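Side-chain contacts in 1,4-dihydroxy-2-naphthoyl-CoA hydrolase (PDB 2HX5), which probably hydrolyses 1,4-dihydroxy-2-naphthoyl-CoA to 1,4-dihydroxy-2-naphthoate and CoA, a step in the making of phylloquinone (vitamin K1): residues Phe16-Ala21 with Phe27-Arg32; Glu36-Ser41 with Asn98-His103. All blocks are in the same frame, centred on the assembly; numbering follows the deposited sequence.

Interaction 1: Phe16-Ala21 with Phe27-Arg32; sequences FGDTDA and FHQLFR
Asp18 and Gln29 bring the two backbones closest, with their CA atoms 6.5 Å apart, where a 3-10 turn at 16-18 faces the start of helix 29-45. This is the hotdog fold, and the loop leads from strand 9-13 into the long helix that the sheet wraps. The direct polar link is a salt bridge from Asp18 OD1 to Arg32 NH2, 3.0 Å long. The carboxylate oxygen sits at the guanidinium edge, near its plane, while the two flat groups are turned 47° from each other. Arg32 reaches this point because its chain, extended through CG and CD, bends at chi3 (71°). Its other grip is side-on: NE and NH2 both donate to Gln29 OE1, at 3.0 Å for NE. Gln29 thus helps to fix the guanidinium's rotation, together with Asp18 and Glu36. With Gln29 CG anti to the carbonyl carbon (chi1 -67°), CG lies 3.7 Å from Asp18 O, and a bend at chi2 carries the amide on to the guanidinium. Replacing Gln29 with alanine would probably leave Arg32 NE and NH2 without their shared acceptor and the guanidinium less firmly held in its rotation. Arg32 NH1 also pairs with Glu36, and Asp18 OD2 takes a hydrogen bond from Arg15 N. The neighbouring Asp20 is the predicted active-site residue; its carboxylate bonds to His26 and to the backbone N of Ala22. On the far side of the turn, Thr19 OG1 binds Ala21 N of the second subunit. Three waters fill in the join. Water 2 links Asp18 OD2 with Arg32 NH2, and water 3 joins Asp18 OD1 to Gln29 NE2 by a weak bond on the amide side. Water 1 donates to Gly17 O at 2.8 Å and accepts from Gln29 NE2 at 2.9 Å.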
loop_
_atom_site.group_PDB
_atom_site.type_symbol
_atom_site.label_atom_id
_atom_site.label_comp_id
_atom_site.label_asym_id
_atom_site.label_seq_id
_atom_site.Cartn_x
_atom_site.Cartn_y
_atom_site.Cartn_z
ATOM N N PHE A 16 3.341 -9.947 -7.116
ATOM C CA PHE A 16 4.105 -10.491 -6.001
ATOM C C PHE A 16 3.910 -9.623 -4.733
ATOM O O PHE A 16 3.724 -10.138 -3.616
ATOM C CB PHE A 16 5.563 -10.578 -6.371
ATOM C CG PHE A 16 6.390 -11.214 -5.365
ATOM C CD1 PHE A 16 6.150 -12.535 -5.006
ATOM C CD2 PHE A 16 7.431 -10.560 -4.810
ATOM C CE1 PHE A 16 6.945 -13.135 -4.066
ATOM C CE2 PHE A 16 8.260 -11.204 -3.876
ATOM C CZ PHE A 16 7.995 -12.446 -3.533
ATOM N N GLY A 17 3.962 -8.297 -4.865
ATOM C CA GLY A 17 3.791 -7.366 -3.747
ATOM C C GLY A 17 2.414 -7.365 -3.127
ATOM O O GLY A 17 2.236 -6.765 -2.045
ATOM N N ASP A 18 1.440 -8.004 -3.793
ATOM C CA ASP A 18 0.095 -8.122 -3.259
ATOM C C ASP A 18 -0.021 -9.265 -2.249
ATOM O O ASP A 18 -1.119 -9.413 -1.637
ATOM C CB ASP A 18 -0.896 -8.403 -4.370
ATOM C CG ASP A 18 -0.928 -7.318 -5.436
ATOM O OD1 ASP A 18 -0.511 -6.154 -5.124
ATOM O OD2 ASP A 18 -1.281 -7.655 -6.618
ATOM N N THR A 19 1.007 -10.082 -2.086
ATOM C CA THR A 19 1.008 -11.285 -1.252
ATOM C C THR A 19 1.720 -11.019 0.047
ATOM O O THR A 19 2.443 -10.026 0.184
ATOM C CB THR A 19 1.719 -12.465 -1.947
ATOM O OG1 THR A 19 3.129 -12.177 -2.053
ATOM C CG2 THR A 19 1.025 -12.803 -3.209
ATOM N N ASP A 20 1.433 -11.830 1.067
ATOM C CA ASP A 20 2.156 -11.747 2.319
ATOM C C ASP A 20 2.916 -13.045 2.576
ATOM O O ASP A 20 2.942 -13.929 1.739
ATOM C CB ASP A 20 1.211 -11.379 3.495
ATOM C CG ASP A 20 0.096 -12.374 3.675
ATOM O OD1 ASP A 20 0.285 -13.586 3.445
ATOM O OD2 ASP A 20 -1.009 -11.916 4.054
ATOM N N ALA A 21 3.583 -13.138 3.729
ATOM C CA ALA A 21 4.438 -14.267 4.014
ATOM C C ALA A 21 3.623 -15.517 4.246
ATOM O O ALA A 21 4.245 -16.538 4.330
ATOM C CB ALA A 21 5.317 -13.984 5.229
ATOM N N PHE A 27 -5.196 -9.574 2.654
ATOM C CA PHE A 27 -6.641 -9.388 2.519
ATOM C C PHE A 27 -7.076 -8.042 1.993
ATOM O O PHE A 27 -7.939 -7.970 1.129
ATOM C CB PHE A 27 -7.406 -9.722 3.855
ATOM C CG PHE A 27 -7.298 -8.678 4.917
ATOM C CD1 PHE A 27 -6.104 -8.315 5.522
ATOM C CD2 PHE A 27 -8.426 -7.976 5.264
ATOM C CE1 PHE A 27 -6.062 -7.307 6.453
ATOM C CE2 PHE A 27 -8.375 -6.988 6.206
ATOM C CZ PHE A 27 -7.210 -6.640 6.795
ATOM N N HIS A 28 -6.494 -6.958 2.501
ATOM C CA HIS A 28 -7.024 -5.647 2.152
ATOM C C HIS A 28 -6.732 -5.233 0.721
ATOM O O HIS A 28 -7.368 -4.306 0.225
ATOM C CB HIS A 28 -6.592 -4.553 3.156
ATOM C CG HIS A 28 -5.127 -4.365 3.294
ATOM N ND1 HIS A 28 -4.383 -3.759 2.309
ATOM C CD2 HIS A 28 -4.292 -4.563 4.338
ATOM C CE1 HIS A 28 -3.125 -3.679 2.710
ATOM N NE2 HIS A 28 -3.054 -4.121 3.947
ATOM N N GLN A 29 -5.818 -5.906 0.052
ATOM C CA GLN A 29 -5.538 -5.600 -1.352
ATOM C C GLN A 29 -6.765 -5.752 -2.214
ATOM O O GLN A 29 -6.939 -5.118 -3.246
ATOM C CB GLN A 29 -4.455 -6.536 -1.911
ATOM C CG GLN A 29 -3.108 -6.321 -1.289
ATOM C CD GLN A 29 -2.410 -5.120 -1.840
ATOM O OE1 GLN A 29 -2.884 -4.478 -2.776
ATOM N NE2 GLN A 29 -1.260 -4.826 -1.300
ATOM N N LEU A 30 -7.645 -6.666 -1.779
ATOM C CA LEU A 30 -8.888 -6.881 -2.554
ATOM C C LEU A 30 -9.641 -5.573 -2.765
ATOM O O LEU A 30 -10.225 -5.353 -3.801
ATOM C CB LEU A 30 -9.820 -7.895 -1.890
ATOM C CG LEU A 30 -10.861 -8.522 -2.846
ATOM C CD1 LEU A 30 -10.271 -9.615 -3.683
ATOM C CD2 LEU A 30 -12.112 -9.042 -2.043
ATOM N N PHE A 31 -9.681 -4.758 -1.722
ATOM C CA PHE A 31 -10.429 -3.491 -1.816
ATOM C C PHE A 31 -9.823 -2.506 -2.747
ATOM O O PHE A 31 -10.515 -1.758 -3.440
ATOM C CB PHE A 31 -10.585 -2.908 -0.404
ATOM C CG PHE A 31 -11.488 -3.696 0.496
ATOM C CD1 PHE A 31 -12.865 -3.740 0.266
ATOM C CD2 PHE A 31 -10.958 -4.387 1.549
ATOM C CE1 PHE A 31 -13.688 -4.475 1.064
ATOM C CE2 PHE A 31 -11.784 -5.143 2.356
ATOM C CZ PHE A 31 -13.161 -5.147 2.119
ATOM N N ARG A 32 -8.488 -2.452 -2.750
ATOM C CA ARG A 32 -7.797 -1.636 -3.749
ATOM C C ARG A 32 -8.149 -2.086 -5.175
ATOM O O ARG A 32 -8.440 -1.315 -6.091
ATOM C CB ARG A 32 -6.254 -1.673 -3.580
ATOM C CG ARG A 32 -5.561 -0.915 -4.709
ATOM C CD ARG A 32 -4.076 -0.822 -4.372
ATOM N NE ARG A 32 -3.399 -2.117 -4.477
ATOM C CZ ARG A 32 -2.952 -2.664 -5.596
ATOM N NH1 ARG A 32 -3.098 -2.123 -6.791
ATOM N NH2 ARG A 32 -2.344 -3.828 -5.534
HETATM O O HOH W 1 0.427 -6.722 0.137
HETATM O O HOH W 2 -1.297 -5.066 -7.993
HETATM O O HOH W 3 0.544 -4.077 -3.638
#

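Interaction 2: Glu36-Ser41 with Asn98-His103; sequences ESWEES and NSFQVH
Trp38 swings its indole toward Phe100 with CG anti to the backbone N (chi1 169°), while Phe100 takes the crowded position between its own backbone N and carbonyl carbon (chi1 71°). The two side chains meet between helix and sheet and cross at about a right angle. This is the central packing of the hotdog fold, in which helix 29-45 lies against the antiparallel sheet. Trp38 comes from the helix; Phe100 and Val102 come from strand 99-108. These two strand residues are two apart, and both point their CB atoms at the helix. The nearest touch is Trp38 CZ2 to Phe100 CZ, at 3.8 Å. The phenyl group receives CZ2 at its edge, near the ring plane. Seen from the indole, Phe100 CZ comes in obliquely. The five-membered ring of Trp38 and the phenyl ring have centroids 5.8 Å apart and planes at 40°, so this is an oblique aromatic pair. The Trp38 NE1 atom also lies 4.0 Å from Phe100 CE2. No hydrogen bond joins the two segments, and the contact is one of buried apolar surface. His120, on the adjoining strand 111-124, extends the aromatic group: its ring stacks on Phe100 and meets that of Trp38 obliquely. Helix 135-143 packs against the strand residues as well, with Ile137, Trp140 and Leu141 on Phe100 and Trp140 on Val102. One residue along the helix, Glu39 hydrogen-bonds a bound 2-ethoxyethanol, and the Trp38 side chain is about 4 Å from a molecule of this kind, probably from the crystallisation liquor. Val102 supplies a second, looser touch, made by one methyl. Its CG2 lies 4.3 Å from CD1 of the Trp38 five-membered ring.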
loop_
_atom_site.group_PDB
_atom_site.type_symbol
_atom_site.label_atom_id
_atom_site.label_comp_id
_atom_site.label_asym_id
_atom_site.label_seq_id
_atom_site.Cartn_x
_atom_site.Cartn_y
_atom_site.Cartn_z
ATOM N N GLU A 36 -9.939 0.207 -7.988
ATOM C CA GLU A 36 -9.316 0.401 -9.305
ATOM C C GLU A 36 -10.172 -0.143 -10.440
ATOM O O GLU A 36 -10.224 0.447 -11.513
ATOM C CB GLU A 36 -7.956 -0.288 -9.368
ATOM C CG GLU A 36 -6.908 0.281 -8.448
ATOM C CD GLU A 36 -5.500 -0.290 -8.582
ATOM O OE1 GLU A 36 -5.337 -1.182 -9.434
ATOM O OE2 GLU A 36 -4.603 0.196 -7.862
ATOM N N SER A 37 -10.862 -1.266 -10.235
ATOM C CA SER A 37 -11.746 -1.789 -11.294
ATOM C C SER A 37 -12.959 -0.913 -11.542
ATOM O O SER A 37 -13.471 -0.849 -12.651
ATOM C CB SER A 37 -12.178 -3.231 -11.022
ATOM O OG SER A 37 -13.210 -3.319 -10.047
ATOM N N TRP A 38 -13.443 -0.254 -10.491
ATOM C CA TRP A 38 -14.528 0.708 -10.621
ATOM C C TRP A 38 -14.055 1.900 -11.495
ATOM O O TRP A 38 -14.720 2.312 -12.444
ATOM C CB TRP A 38 -14.988 1.169 -9.246
ATOM C CG TRP A 38 -15.927 2.356 -9.282
ATOM C CD1 TRP A 38 -17.099 2.435 -9.932
ATOM C CD2 TRP A 38 -15.746 3.593 -8.598
ATOM N NE1 TRP A 38 -17.696 3.657 -9.696
ATOM C CE2 TRP A 38 -16.877 4.397 -8.878
ATOM C CE3 TRP A 38 -14.749 4.103 -7.761
ATOM C CZ2 TRP A 38 -17.008 5.733 -8.382
ATOM C CZ3 TRP A 38 -14.914 5.363 -7.228
ATOM C CH2 TRP A 38 -16.021 6.171 -7.555
ATOM N N GLU A 39 -12.858 2.419 -11.191
ATOM C CA GLU A 39 -12.287 3.482 -12.026
ATOM C C GLU A 39 -12.143 3.003 -13.470
ATOM O O GLU A 39 -12.443 3.730 -14.414
ATOM C CB GLU A 39 -10.921 3.907 -11.466
ATOM C CG GLU A 39 -10.980 4.493 -10.077
ATOM C CD GLU A 39 -9.596 4.722 -9.483
ATOM O OE1 GLU A 39 -8.891 5.646 -9.976
ATOM O OE2 GLU A 39 -9.259 3.963 -8.546
ATOM N N GLU A 40 -11.607 1.792 -13.663
ATOM C CA GLU A 40 -11.459 1.191 -15.010
ATOM C C GLU A 40 -12.782 1.067 -15.737
ATOM O O GLU A 40 -12.876 1.322 -16.956
ATOM C CB GLU A 40 -10.790 -0.189 -14.951
ATOM C CG GLU A 40 -10.392 -0.677 -16.289
ATOM C CD GLU A 40 -9.713 -2.040 -16.251
ATOM O OE1 GLU A 40 -9.451 -2.570 -15.154
ATOM O OE2 GLU A 40 -9.478 -2.609 -17.352
ATOM N N SER A 41 -13.814 0.691 -14.996
ATOM C CA SER A 41 -15.145 0.594 -15.580
ATOM C C SER A 41 -15.714 1.910 -16.086
ATOM O O SER A 41 -16.227 2.013 -17.174
ATOM C CB SER A 41 -16.078 -0.027 -14.546
ATOM O OG SER A 41 -17.372 -0.264 -15.117
ATOM N N ASN A 98 -29.042 9.763 -4.480
ATOM C CA ASN A 98 -27.795 10.229 -3.867
ATOM C C ASN A 98 -26.762 9.150 -3.560
ATOM O O ASN A 98 -25.746 9.432 -2.934
ATOM C CB ASN A 98 -28.108 10.868 -2.519
ATOM C CG ASN A 98 -29.124 12.006 -2.610
ATOM O OD1 ASN A 98 -29.361 12.595 -3.673
ATOM N ND2 ASN A 98 -29.725 12.317 -1.473
ATOM N N SER A 99 -26.992 7.908 -3.971
ATOM C CA SER A 99 -26.134 6.824 -3.506
ATOM C C SER A 99 -26.197 5.637 -4.449
ATOM O O SER A 99 -27.236 5.346 -5.072
ATOM C CB SER A 99 -26.608 6.406 -2.119
ATOM O OG SER A 99 -25.916 5.312 -1.558
ATOM N N PHE A 100 -25.109 4.876 -4.463
ATOM C CA PHE A 100 -25.022 3.657 -5.234
ATOM C C PHE A 100 -24.053 2.683 -4.544
ATOM O O PHE A 100 -23.233 3.091 -3.688
ATOM C CB PHE A 100 -24.613 3.921 -6.695
ATOM C CG PHE A 100 -23.187 4.338 -6.885
ATOM C CD1 PHE A 100 -22.806 5.657 -6.712
ATOM C CD2 PHE A 100 -22.219 3.403 -7.230
ATOM C CE1 PHE A 100 -21.498 6.057 -6.854
ATOM C CE2 PHE A 100 -20.895 3.795 -7.379
ATOM C CZ PHE A 100 -20.553 5.143 -7.190
ATOM N N GLN A 101 -24.148 1.426 -4.904
ATOM C CA GLN A 101 -23.125 0.446 -4.495
ATOM C C GLN A 101 -22.723 -0.380 -5.710
ATOM O O GLN A 101 -23.392 -0.371 -6.736
ATOM C CB GLN A 101 -23.624 -0.366 -3.320
ATOM C CG GLN A 101 -24.804 -1.165 -3.555
ATOM C CD GLN A 101 -25.369 -1.786 -2.273
ATOM O OE1 GLN A 101 -25.127 -1.328 -1.116
ATOM N NE2 GLN A 101 -26.071 -2.849 -2.469
ATOM N N VAL A 102 -21.542 -0.989 -5.590
ATOM C CA VAL A 102 -20.984 -1.874 -6.580
ATOM C C VAL A 102 -20.607 -3.163 -5.896
ATOM O O VAL A 102 -19.908 -3.125 -4.900
ATOM C CB VAL A 102 -19.764 -1.272 -7.322
ATOM C CG1 VAL A 102 -19.370 -2.172 -8.443
ATOM C CG2 VAL A 102 -20.075 0.185 -7.801
ATOM N N HIS A 103 -21.046 -4.265 -6.488
ATOM C CA HIS A 103 -20.670 -5.604 -6.082
ATOM C C HIS A 103 -19.579 -6.090 -7.042
ATOM O O HIS A 103 -19.678 -5.888 -8.276
ATOM C CB HIS A 103 -21.881 -6.541 -6.094
ATOM C CG HIS A 103 -21.600 -7.923 -5.625
ATOM N ND1 HIS A 103 -21.232 -8.908 -6.509
ATOM C CD2 HIS A 103 -21.711 -8.513 -4.398
ATOM C CE1 HIS A 103 -21.119 -10.053 -5.852
ATOM N NE2 HIS A 103 -21.401 -9.835 -4.567
#

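From the N terminus, the chain runs through strand 9-13 into the loop holding 16-21, then enters helix 29-45. Interaction 1 closes that short loop onto the start of the helix, with five residues between its segments. Interaction 2 opens later on the same helix and closes only at strand 99-108, after 56 intervening residues that include helix 49-52 and strands 65-76 and 85-96. The two are in series, neither nested nor crossed. Their centres are 20 Å apart, but the Arg32–Glu36 salt bridge joins their segments on helix 29-45. One contact ties its N-terminal end to the preceding loop; the other ties its middle to the sheet. Segments of both also meet the fourth subunit.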